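Local coordinates for protein 4-hydroxybenzoyl-CoA thioesterase (Pseudomonas sp. CBS3, PDB 1BVQ) that hydrolyses 4-hydroxybenzoyl-CoA to 4-hydroxybenzoate and CoA, the last step in converting 4-chlorobenzoate to 4-hydroxybenzoate, and works as a homotetramer, at residues 5-10 with 35-40; 52-57 with 131-136; 74-79 with 101-106. All blocks are in the same frame, centred on the assembly; numbering follows the deposited sequence.

Contact 1: residues 5-10 with 35-40; sequences ITMQQR and SRNYFI
A chi1 of 177° carries the Y38 ring off the helix, opposite its own N, until its CD1 meets I5 on the strand, whose own chi1 of -56° sets CG1 beside the backbone N and directs it to that ring. I5 CG1 stands 3.6 Å from Y38 CD1, and the two side chains cross nearly at a right angle, the aliphatic chain approaching the ring obliquely. A branched residue suits this place because it has a second arm: I5 CG2 turns instead to N37, 3.6 Å from N37 ND2. The flank of the asparagine serves as an apolar surface for M7. There the sulfur does the touching, M7 SD lying 4.0 Å from N37 CB.

No direct hydrogen bond joins residues 5-10 to 35-40. A water links them instead, accepting from N37 ND2 at 3.0 Å and donating to the backbone T6 O; the 2.5 Å from that water to T6 O is short, and its exact value is doubtful. N37 is central to the contact but partly exposed, so its amide can take a water while its CB meets M7. The tyrosine, by contrast, lies buried with its OH bonded to the backbone O of R3, just before the strand.

The arrangement belongs to the hotdog fold, in which a long helix is wrapped by an antiparallel sheet. The strand segment runs at 131° to the helix segment, their axes 8.7 Å apart at closest approach. M7 also packs on A34 of helix 25-42, Y38 reaches I84 and Q94 in the sheet, and backbone bonds from I5, M7 and Q9 tie strand 4-10 to its neighbour, strand 77-87.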
loop_
_atom_site.group_PDB
_atom_site.type_symbol
_atom_site.label_atom_id
_atom_site.label_comp_id
_atom_site.label_asym_id
_atom_site.label_seq_id
_atom_site.Cartn_x
_atom_site.Cartn_y
_atom_site.Cartn_z
ATOM N N ILE A 5 10.869 -13.584 -18.735
ATOM C CA ILE A 5 10.110 -14.227 -17.662
ATOM C C ILE A 5 8.678 -13.708 -17.480
ATOM O O ILE A 5 8.427 -12.497 -17.465
ATOM C CB ILE A 5 10.949 -14.258 -16.394
ATOM C CG1 ILE A 5 12.242 -14.973 -16.771
ATOM C CG2 ILE A 5 10.238 -14.951 -15.222
ATOM C CD1 ILE A 5 12.794 -15.891 -15.707
ATOM N N THR A 6 7.747 -14.663 -17.351
ATOM C CA THR A 6 6.345 -14.330 -17.186
ATOM C C THR A 6 5.789 -14.523 -15.815
ATOM O O THR A 6 6.011 -15.530 -15.152
ATOM C CB THR A 6 5.374 -14.917 -18.221
ATOM O OG1 THR A 6 5.843 -14.645 -19.536
ATOM C CG2 THR A 6 4.002 -14.225 -18.024
ATOM N N MET A 7 5.050 -13.517 -15.428
ATOM C CA MET A 7 4.414 -13.494 -14.140
ATOM C C MET A 7 2.966 -12.990 -14.193
ATOM O O MET A 7 2.624 -12.018 -14.877
ATOM C CB MET A 7 5.271 -12.591 -13.220
ATOM C CG MET A 7 4.914 -12.871 -11.809
ATOM S SD MET A 7 5.615 -11.747 -10.616
ATOM C CE MET A 7 4.654 -10.216 -10.766
ATOM N N GLN A 8 2.105 -13.672 -13.437
ATOM C CA GLN A 8 0.690 -13.340 -13.337
ATOM C C GLN A 8 0.361 -12.639 -12.031
ATOM O O GLN A 8 0.940 -12.839 -10.946
ATOM C CB GLN A 8 -0.262 -14.550 -13.352
ATOM C CG GLN A 8 -0.826 -14.930 -14.722
ATOM C CD GLN A 8 -1.262 -16.387 -14.739
ATOM O OE1 GLN A 8 -0.775 -17.160 -15.601
ATOM N NE2 GLN A 8 -2.084 -16.790 -13.765
ATOM N N GLN A 9 -0.618 -11.792 -12.132
ATOM C CA GLN A 9 -1.017 -11.084 -10.966
ATOM C C GLN A 9 -2.492 -10.799 -11.011
ATOM O O GLN A 9 -2.942 -10.181 -11.965
ATOM C CB GLN A 9 -0.257 -9.748 -10.932
ATOM C CG GLN A 9 -0.747 -8.858 -9.767
ATOM C CD GLN A 9 -0.317 -9.467 -8.446
ATOM O OE1 GLN A 9 0.882 -9.721 -8.260
ATOM N NE2 GLN A 9 -1.275 -9.705 -7.551
ATOM N N ARG A 10 -3.241 -11.218 -9.987
ATOM C CA ARG A 10 -4.671 -10.910 -10.011
ATOM C C ARG A 10 -4.903 -9.553 -9.366
ATOM O O ARG A 10 -4.212 -9.171 -8.416
ATOM C CB ARG A 10 -5.670 -11.911 -9.377
ATOM C CG ARG A 10 -7.124 -11.474 -9.626
ATOM C CD ARG A 10 -8.207 -12.373 -9.031
ATOM N NE ARG A 10 -8.302 -13.766 -9.546
ATOM C CZ ARG A 10 -9.068 -14.279 -10.554
ATOM N NH1 ARG A 10 -9.912 -13.542 -11.300
ATOM N NH2 ARG A 10 -8.963 -15.599 -10.813
ATOM N N SER A 35 10.360 -7.736 -11.179
ATOM C CA SER A 35 11.767 -7.585 -11.368
ATOM C C SER A 35 12.526 -8.643 -10.611
ATOM O O SER A 35 13.376 -9.383 -11.125
ATOM C CB SER A 35 12.036 -6.285 -10.699
ATOM O OG SER A 35 13.428 -5.947 -10.847
ATOM N N ARG A 36 12.172 -8.675 -9.342
ATOM C CA ARG A 36 12.764 -9.594 -8.391
ATOM C C ARG A 36 12.496 -11.033 -8.801
ATOM O O ARG A 36 13.368 -11.889 -8.721
ATOM C CB ARG A 36 12.335 -9.158 -6.970
ATOM C CG ARG A 36 13.183 -9.608 -5.787
ATOM C CD ARG A 36 12.448 -9.489 -4.444
ATOM N NE ARG A 36 11.294 -10.427 -4.291
ATOM C CZ ARG A 36 11.315 -11.675 -3.764
ATOM N NH1 ARG A 36 12.442 -12.245 -3.293
ATOM N NH2 ARG A 36 10.173 -12.384 -3.697
ATOM N N ASN A 37 11.280 -11.291 -9.244
ATOM C CA ASN A 37 10.909 -12.615 -9.665
ATOM C C ASN A 37 11.772 -13.055 -10.831
ATOM O O ASN A 37 12.048 -14.246 -10.958
ATOM C CB ASN A 37 9.437 -12.685 -10.150
ATOM C CG ASN A 37 9.076 -14.070 -10.671
ATOM O OD1 ASN A 37 9.051 -14.983 -9.863
ATOM N ND2 ASN A 37 8.773 -14.286 -11.983
ATOM N N TYR A 38 12.197 -12.112 -11.674
ATOM C CA TYR A 38 13.053 -12.454 -12.829
ATOM C C TYR A 38 14.435 -13.086 -12.431
ATOM O O TYR A 38 14.898 -14.123 -12.928
ATOM C CB TYR A 38 13.300 -11.170 -13.626
ATOM C CG TYR A 38 14.229 -11.331 -14.824
ATOM C CD1 TYR A 38 13.668 -11.729 -16.039
ATOM C CD2 TYR A 38 15.616 -11.097 -14.753
ATOM C CE1 TYR A 38 14.451 -11.903 -17.185
ATOM C CE2 TYR A 38 16.425 -11.260 -15.899
ATOM C CZ TYR A 38 15.832 -11.677 -17.109
ATOM O OH TYR A 38 16.534 -11.853 -18.272
ATOM N N PHE A 39 15.130 -12.478 -11.507
ATOM C CA PHE A 39 16.420 -13.023 -11.096
ATOM C C PHE A 39 16.285 -14.360 -10.395
ATOM O O PHE A 39 17.063 -15.293 -10.577
ATOM C CB PHE A 39 16.887 -12.030 -10.101
ATOM C CG PHE A 39 17.287 -10.762 -10.848
ATOM C CD1 PHE A 39 18.179 -10.849 -11.912
ATOM C CD2 PHE A 39 16.798 -9.513 -10.490
ATOM C CE1 PHE A 39 18.582 -9.708 -12.593
ATOM C CE2 PHE A 39 17.170 -8.347 -11.161
ATOM C CZ PHE A 39 18.071 -8.466 -12.216
ATOM N N ILE A 40 15.281 -14.455 -9.560
ATOM C CA ILE A 40 15.066 -15.687 -8.853
ATOM C C ILE A 40 14.796 -16.775 -9.859
ATOM O O ILE A 40 15.407 -17.833 -9.794
ATOM C CB ILE A 40 13.970 -15.585 -7.815
ATOM C CG1 ILE A 40 14.373 -14.514 -6.829
ATOM C CG2 ILE A 40 13.845 -16.914 -7.102
ATOM C CD1 ILE A 40 14.205 -14.914 -5.375
HETATM O O HOH W 1 7.029 -16.524 -13.085
#

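Contact 2: residues 52-57 with 131-136; sequences VERGIV and EVPADY
R54, just after helix 47-53, and I56, where the chain enters strand 56-68, reach across to P133, D135 and Y136 at the start of helix 134-139, so that the C-terminal helix of this hotdog fold is joined to the turn leading into one of its long strands. G55 makes the turn possible: it leaves the helix with positive phi, at backbone angles where a CB would collide with the carbonyl O before it.

The charged part of the contact is a salt bridge. R54 and D135 approach from opposite directions, R54 NH2 lying 3.1 Å from D135 OD2 and closer still to D135 OD1, at a short 2.5 Å whose exact length is doubtful. The planes of guanidinium and carboxylate stand 88° apart, so this is not the flat, two-pronged pairing in which both groups share a plane. A long arginine is what spans the gap to the acidic side chain.

Packing against flat groups comes next. The arginine slides past Y136 in the opposite direction, with Y136 CZ over one face of the guanidinium, 4.0 Å above its plane and displaced toward the rim; the two planes are 43° apart. R54 NH1 comes within 3.3 Å of P133 CB.

Apolar contact completes the account. With CG1 placed beside the backbone N (chi1 -59°), I56 sends its terminal methyl toward the tyrosine and the proline; its side chain is about 5 Å from that of the substrate-binding W47. The aromatic residue suits this junction because its ring also meets F119 of strand 107-123. Proline is tolerated at the N-cap because no helix bond needs its N-H. I56 CD1 ends 3.7 Å from Y136 CE2 and 4.0 Å from P133 CG.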
loop_
_atom_site.group_PDB
_atom_site.type_symbol
_atom_site.label_atom_id
_atom_site.label_comp_id
_atom_site.label_asym_id
_atom_site.label_seq_id
_atom_site.Cartn_x
_atom_site.Cartn_y
_atom_site.Cartn_z
ATOM N N VAL A 52 24.601 -11.663 2.494
ATOM C CA VAL A 52 25.577 -12.109 3.460
ATOM C C VAL A 52 26.776 -12.697 2.733
ATOM O O VAL A 52 27.924 -12.547 3.160
ATOM C CB VAL A 52 24.909 -13.097 4.395
ATOM C CG1 VAL A 52 25.374 -14.541 4.183
ATOM C CG2 VAL A 52 25.179 -12.723 5.860
ATOM N N GLU A 53 26.455 -13.311 1.681
ATOM C CA GLU A 53 27.393 -13.961 0.800
ATOM C C GLU A 53 28.228 -12.916 0.061
ATOM O O GLU A 53 29.468 -12.923 0.075
ATOM C CB GLU A 53 26.590 -14.776 -0.193
ATOM C CG GLU A 53 27.083 -16.195 -0.370
ATOM C CD GLU A 53 26.973 -16.610 -1.814
ATOM O OE1 GLU A 53 26.495 -15.770 -2.663
ATOM O OE2 GLU A 53 27.353 -17.782 -2.180
ATOM N N ARG A 54 27.551 -12.012 -0.563
ATOM C CA ARG A 54 28.241 -10.994 -1.338
ATOM C C ARG A 54 28.095 -9.614 -0.753
ATOM O O ARG A 54 28.719 -8.662 -1.251
ATOM C CB ARG A 54 27.688 -10.938 -2.709
ATOM C CG ARG A 54 28.378 -11.858 -3.649
ATOM C CD ARG A 54 27.547 -12.055 -4.866
ATOM N NE ARG A 54 27.817 -13.288 -5.526
ATOM C CZ ARG A 54 28.592 -13.363 -6.574
ATOM N NH1 ARG A 54 29.174 -12.258 -7.064
ATOM N NH2 ARG A 54 28.845 -14.499 -7.211
ATOM N N GLY A 55 27.083 -9.482 -0.033
ATOM C CA GLY A 55 26.795 -8.187 0.597
ATOM C C GLY A 55 25.891 -7.337 -0.294
ATOM O O GLY A 55 25.740 -6.125 -0.069
ATOM N N ILE A 56 25.238 -7.993 -1.303
ATOM C CA ILE A 56 24.283 -7.307 -2.236
ATOM C C ILE A 56 22.879 -7.230 -1.628
ATOM O O ILE A 56 22.244 -8.228 -1.307
ATOM C CB ILE A 56 24.199 -7.992 -3.625
ATOM C CG1 ILE A 56 25.582 -8.024 -4.288
ATOM C CG2 ILE A 56 23.271 -7.232 -4.591
ATOM C CD1 ILE A 56 25.783 -9.140 -5.318
ATOM N N VAL A 57 22.463 -5.988 -1.451
ATOM C CA VAL A 57 21.186 -5.710 -0.862
ATOM C C VAL A 57 20.027 -5.742 -1.833
ATOM O O VAL A 57 18.878 -5.652 -1.415
ATOM C CB VAL A 57 21.249 -4.471 0.029
ATOM C CG1 VAL A 57 22.577 -4.578 0.788
ATOM C CG2 VAL A 57 21.191 -3.182 -0.812
ATOM N N GLU A 131 29.394 -3.231 -10.151
ATOM C CA GLU A 131 29.514 -3.857 -11.427
ATOM C C GLU A 131 28.666 -5.087 -11.320
ATOM O O GLU A 131 28.662 -5.736 -10.277
ATOM C CB GLU A 131 30.900 -4.443 -11.356
ATOM C CG GLU A 131 31.991 -3.583 -11.940
ATOM C CD GLU A 131 32.799 -4.484 -12.801
ATOM O OE1 GLU A 131 33.438 -5.436 -12.346
ATOM O OE2 GLU A 131 32.695 -4.154 -14.074
ATOM N N VAL A 132 27.972 -5.402 -12.362
ATOM C CA VAL A 132 27.073 -6.544 -12.272
ATOM C C VAL A 132 27.926 -7.802 -12.157
ATOM O O VAL A 132 28.833 -8.041 -12.966
ATOM C CB VAL A 132 26.163 -6.466 -13.488
ATOM C CG1 VAL A 132 25.098 -7.568 -13.511
ATOM C CG2 VAL A 132 25.438 -5.106 -13.493
ATOM N N PRO A 133 27.796 -8.649 -11.095
ATOM C CA PRO A 133 28.576 -9.850 -11.047
ATOM C C PRO A 133 28.405 -10.735 -12.273
ATOM O O PRO A 133 27.300 -10.945 -12.835
ATOM C CB PRO A 133 28.276 -10.505 -9.685
ATOM C CG PRO A 133 27.337 -9.573 -8.947
ATOM C CD PRO A 133 26.959 -8.425 -9.890
ATOM N N ALA A 134 29.537 -11.221 -12.668
ATOM C CA ALA A 134 29.662 -12.065 -13.813
ATOM C C ALA A 134 28.813 -13.314 -13.662
ATOM O O ALA A 134 28.352 -13.896 -14.663
ATOM C CB ALA A 134 31.123 -12.465 -14.008
ATOM N N ASP A 135 28.546 -13.806 -12.415
ATOM C CA ASP A 135 27.732 -15.032 -12.454
ATOM C C ASP A 135 26.299 -14.635 -12.703
ATOM O O ASP A 135 25.553 -15.455 -13.221
ATOM C CB ASP A 135 27.828 -16.101 -11.349
ATOM C CG ASP A 135 28.446 -15.594 -10.151
ATOM O OD1 ASP A 135 27.896 -14.685 -9.521
ATOM O OD2 ASP A 135 29.544 -16.100 -9.787
ATOM N N TYR A 136 25.947 -13.372 -12.386
ATOM C CA TYR A 136 24.589 -12.878 -12.666
ATOM C C TYR A 136 24.420 -12.732 -14.178
ATOM O O TYR A 136 23.431 -13.180 -14.736
ATOM C CB TYR A 136 24.292 -11.569 -11.924
ATOM C CG TYR A 136 24.365 -11.829 -10.420
ATOM C CD1 TYR A 136 24.584 -13.133 -9.965
ATOM C CD2 TYR A 136 24.223 -10.803 -9.486
ATOM C CE1 TYR A 136 24.674 -13.413 -8.599
ATOM C CE2 TYR A 136 24.314 -11.078 -8.115
ATOM C CZ TYR A 136 24.541 -12.385 -7.670
ATOM O OH TYR A 136 24.636 -12.660 -6.333
#

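Contact 3: residues 74-79 with 101-106; sequences YDDVLT and TTPGGD
D76 and P103 cross at about a right angle, the acid's carboxylate reaching the flank of the proline ring. With CG beside the backbone N and anti to the carbonyl carbon (chi1 -53°), D76 brings OD1 to 3.0 Å from P103 CD. The same oxygen stands 3.5 Å from T102 CA, so across the contact it meets carbon atoms.

Beside this meeting of side chains the backbones join. V77 and T101 form an antiparallel hydrogen-bonded pair, their side chains on the same face of the sheet. T101 N donates to V77 O at 3.0 Å, whereas the return bond from V77 N to T101 O is weak at 3.5 Å. Beta-branched valine and threonine both suit extended strands, and T101 is partly exposed, where a polar side chain is at home.

Beyond T101 the chain reverses through a type II turn from T102 to G105. P103 suits its second position, where phi is near -63°, and G104 the third, whose positive phi would jam a CB against the preceding carbonyl O. T102 OG1 donates to P103 O at 2.8 Å, approaching from above the carbonyl plane, and accepts a weak bond from D106 N.

The contact lies at the open end of the hairpin of strands 77-87 and 92-101, where the turn leads on to strand 107-123. Nearby, D75 OD1 makes a salt bridge to R36 NH1 of the second subunit. The chemistry is largely backbone pairing, one sound and one weak bond setting the register; any attraction between OD1 of D76 and the turn is probably weak, and the acid's hydrogen bond is from OD2 to the backbone N of S73.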
loop_
_atom_site.group_PDB
_atom_site.type_symbol
_atom_site.label_atom_id
_atom_site.label_comp_id
_atom_site.label_asym_id
_atom_site.label_seq_id
_atom_site.Cartn_x
_atom_site.Cartn_y
_atom_site.Cartn_z
ATOM N N TYR A 74 -10.566 -4.726 -10.967
ATOM C CA TYR A 74 -10.630 -5.942 -10.171
ATOM C C TYR A 74 -11.112 -7.163 -10.930
ATOM O O TYR A 74 -11.910 -7.093 -11.861
ATOM C CB TYR A 74 -11.075 -5.756 -8.739
ATOM C CG TYR A 74 -12.507 -5.392 -8.689
ATOM C CD1 TYR A 74 -12.951 -4.075 -8.840
ATOM C CD2 TYR A 74 -13.430 -6.424 -8.493
ATOM C CE1 TYR A 74 -14.327 -3.814 -8.791
ATOM C CE2 TYR A 74 -14.801 -6.192 -8.447
ATOM C CZ TYR A 74 -15.223 -4.876 -8.583
ATOM O OH TYR A 74 -16.548 -4.682 -8.528
ATOM N N ASP A 75 -10.609 -8.305 -10.537
ATOM C CA ASP A 75 -11.003 -9.515 -11.213
ATOM C C ASP A 75 -10.152 -9.777 -12.439
ATOM O O ASP A 75 -9.947 -10.922 -12.814
ATOM C CB ASP A 75 -12.523 -9.734 -11.341
ATOM C CG ASP A 75 -13.153 -9.858 -9.970
ATOM O OD1 ASP A 75 -12.588 -10.429 -9.049
ATOM O OD2 ASP A 75 -14.338 -9.275 -9.870
ATOM N N ASP A 76 -9.640 -8.718 -13.064
ATOM C CA ASP A 76 -8.799 -8.928 -14.234
ATOM C C ASP A 76 -7.455 -9.462 -13.768
ATOM O O ASP A 76 -6.982 -9.173 -12.675
ATOM C CB ASP A 76 -8.458 -7.712 -15.145
ATOM C CG ASP A 76 -9.528 -6.819 -15.705
ATOM O OD1 ASP A 76 -10.689 -7.369 -15.866
ATOM O OD2 ASP A 76 -9.316 -5.659 -15.974
ATOM N N VAL A 77 -6.856 -10.251 -14.631
ATOM C CA VAL A 77 -5.569 -10.860 -14.409
ATOM C C VAL A 77 -4.513 -10.288 -15.342
ATOM O O VAL A 77 -4.677 -10.130 -16.545
ATOM C CB VAL A 77 -5.624 -12.358 -14.460
ATOM C CG1 VAL A 77 -4.229 -12.940 -14.632
ATOM C CG2 VAL A 77 -6.203 -12.745 -13.115
ATOM N N LEU A 78 -3.404 -9.955 -14.771
ATOM C CA LEU A 78 -2.392 -9.415 -15.583
ATOM C C LEU A 78 -1.280 -10.366 -15.806
ATOM O O LEU A 78 -0.893 -11.149 -14.940
ATOM C CB LEU A 78 -1.698 -8.302 -14.841
ATOM C CG LEU A 78 -2.629 -7.240 -14.326
ATOM C CD1 LEU A 78 -1.768 -6.246 -13.561
ATOM C CD2 LEU A 78 -3.316 -6.517 -15.491
ATOM N N THR A 79 -0.761 -10.255 -17.001
ATOM C CA THR A 79 0.340 -11.061 -17.379
ATOM C C THR A 79 1.515 -10.129 -17.517
ATOM O O THR A 79 1.446 -9.180 -18.286
ATOM C CB THR A 79 0.105 -11.744 -18.708
ATOM O OG1 THR A 79 -0.955 -12.627 -18.450
ATOM C CG2 THR A 79 1.364 -12.536 -19.071
ATOM N N THR A 101 -6.146 -9.272 -19.040
ATOM C CA THR A 101 -7.083 -10.229 -19.582
ATOM C C THR A 101 -8.389 -10.073 -18.841
ATOM O O THR A 101 -8.507 -10.509 -17.693
ATOM C CB THR A 101 -6.609 -11.685 -19.504
ATOM O OG1 THR A 101 -5.416 -11.864 -20.255
ATOM C CG2 THR A 101 -7.741 -12.580 -20.005
ATOM N N THR A 102 -9.362 -9.439 -19.490
ATOM C CA THR A 102 -10.649 -9.236 -18.852
ATOM C C THR A 102 -11.475 -10.490 -18.817
ATOM O O THR A 102 -11.201 -11.487 -19.495
ATOM C CB THR A 102 -11.609 -8.238 -19.551
ATOM O OG1 THR A 102 -12.272 -8.837 -20.662
ATOM C CG2 THR A 102 -10.956 -6.924 -19.913
ATOM N N PRO A 103 -12.508 -10.398 -17.994
ATOM C CA PRO A 103 -13.417 -11.486 -17.860
ATOM C C PRO A 103 -13.991 -11.578 -19.259
ATOM O O PRO A 103 -14.291 -10.561 -19.893
ATOM C CB PRO A 103 -14.415 -11.012 -16.786
ATOM C CG PRO A 103 -13.685 -9.972 -15.935
ATOM C CD PRO A 103 -12.403 -9.677 -16.698
ATOM N N GLY A 104 -14.129 -12.773 -19.778
ATOM C CA GLY A 104 -14.659 -12.812 -21.122
ATOM C C GLY A 104 -13.496 -12.854 -22.098
ATOM O O GLY A 104 -13.646 -12.574 -23.289
ATOM N N GLY A 105 -12.333 -13.219 -21.543
ATOM C CA GLY A 105 -11.058 -13.370 -22.233
ATOM C C GLY A 105 -10.524 -12.251 -23.143
ATOM O O GLY A 105 -9.760 -12.533 -24.067
ATOM N N ASP A 106 -10.890 -10.994 -22.906
ATOM C CA ASP A 106 -10.362 -9.938 -23.755
ATOM C C ASP A 106 -8.890 -9.793 -23.385
ATOM O O ASP A 106 -8.538 -10.006 -22.221
ATOM C CB ASP A 106 -11.062 -8.573 -23.559
ATOM C CG ASP A 106 -10.398 -7.417 -24.280
ATOM O OD1 ASP A 106 -10.747 -7.340 -25.543
ATOM O OD2 ASP A 106 -9.623 -6.632 -23.751
#

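Contact 1 lies nearest the heart of the chain, while contacts 2 and 3 lie on opposite sides of its centre, their own centres 37 Å apart. Contacts 1 and 2 are both partly buried; contact 3 is at the surface. Contact 1 lays a helix on a strand through apolar side chains, the N37 amide and a water; contact 2 mixes a salt bridge with aromatic and aliphatic packing; contact 3 depends on backbone pairing and a tight turn. Contact 1 uses strand 4-10 and contact 3 its sheet neighbour, 77-87; they touch where Q9 O probably accepts a bond from L78 N at 2.9 Å. Both also reach the second subunit. Contact 2 touches neither, although all three reach the same sheet.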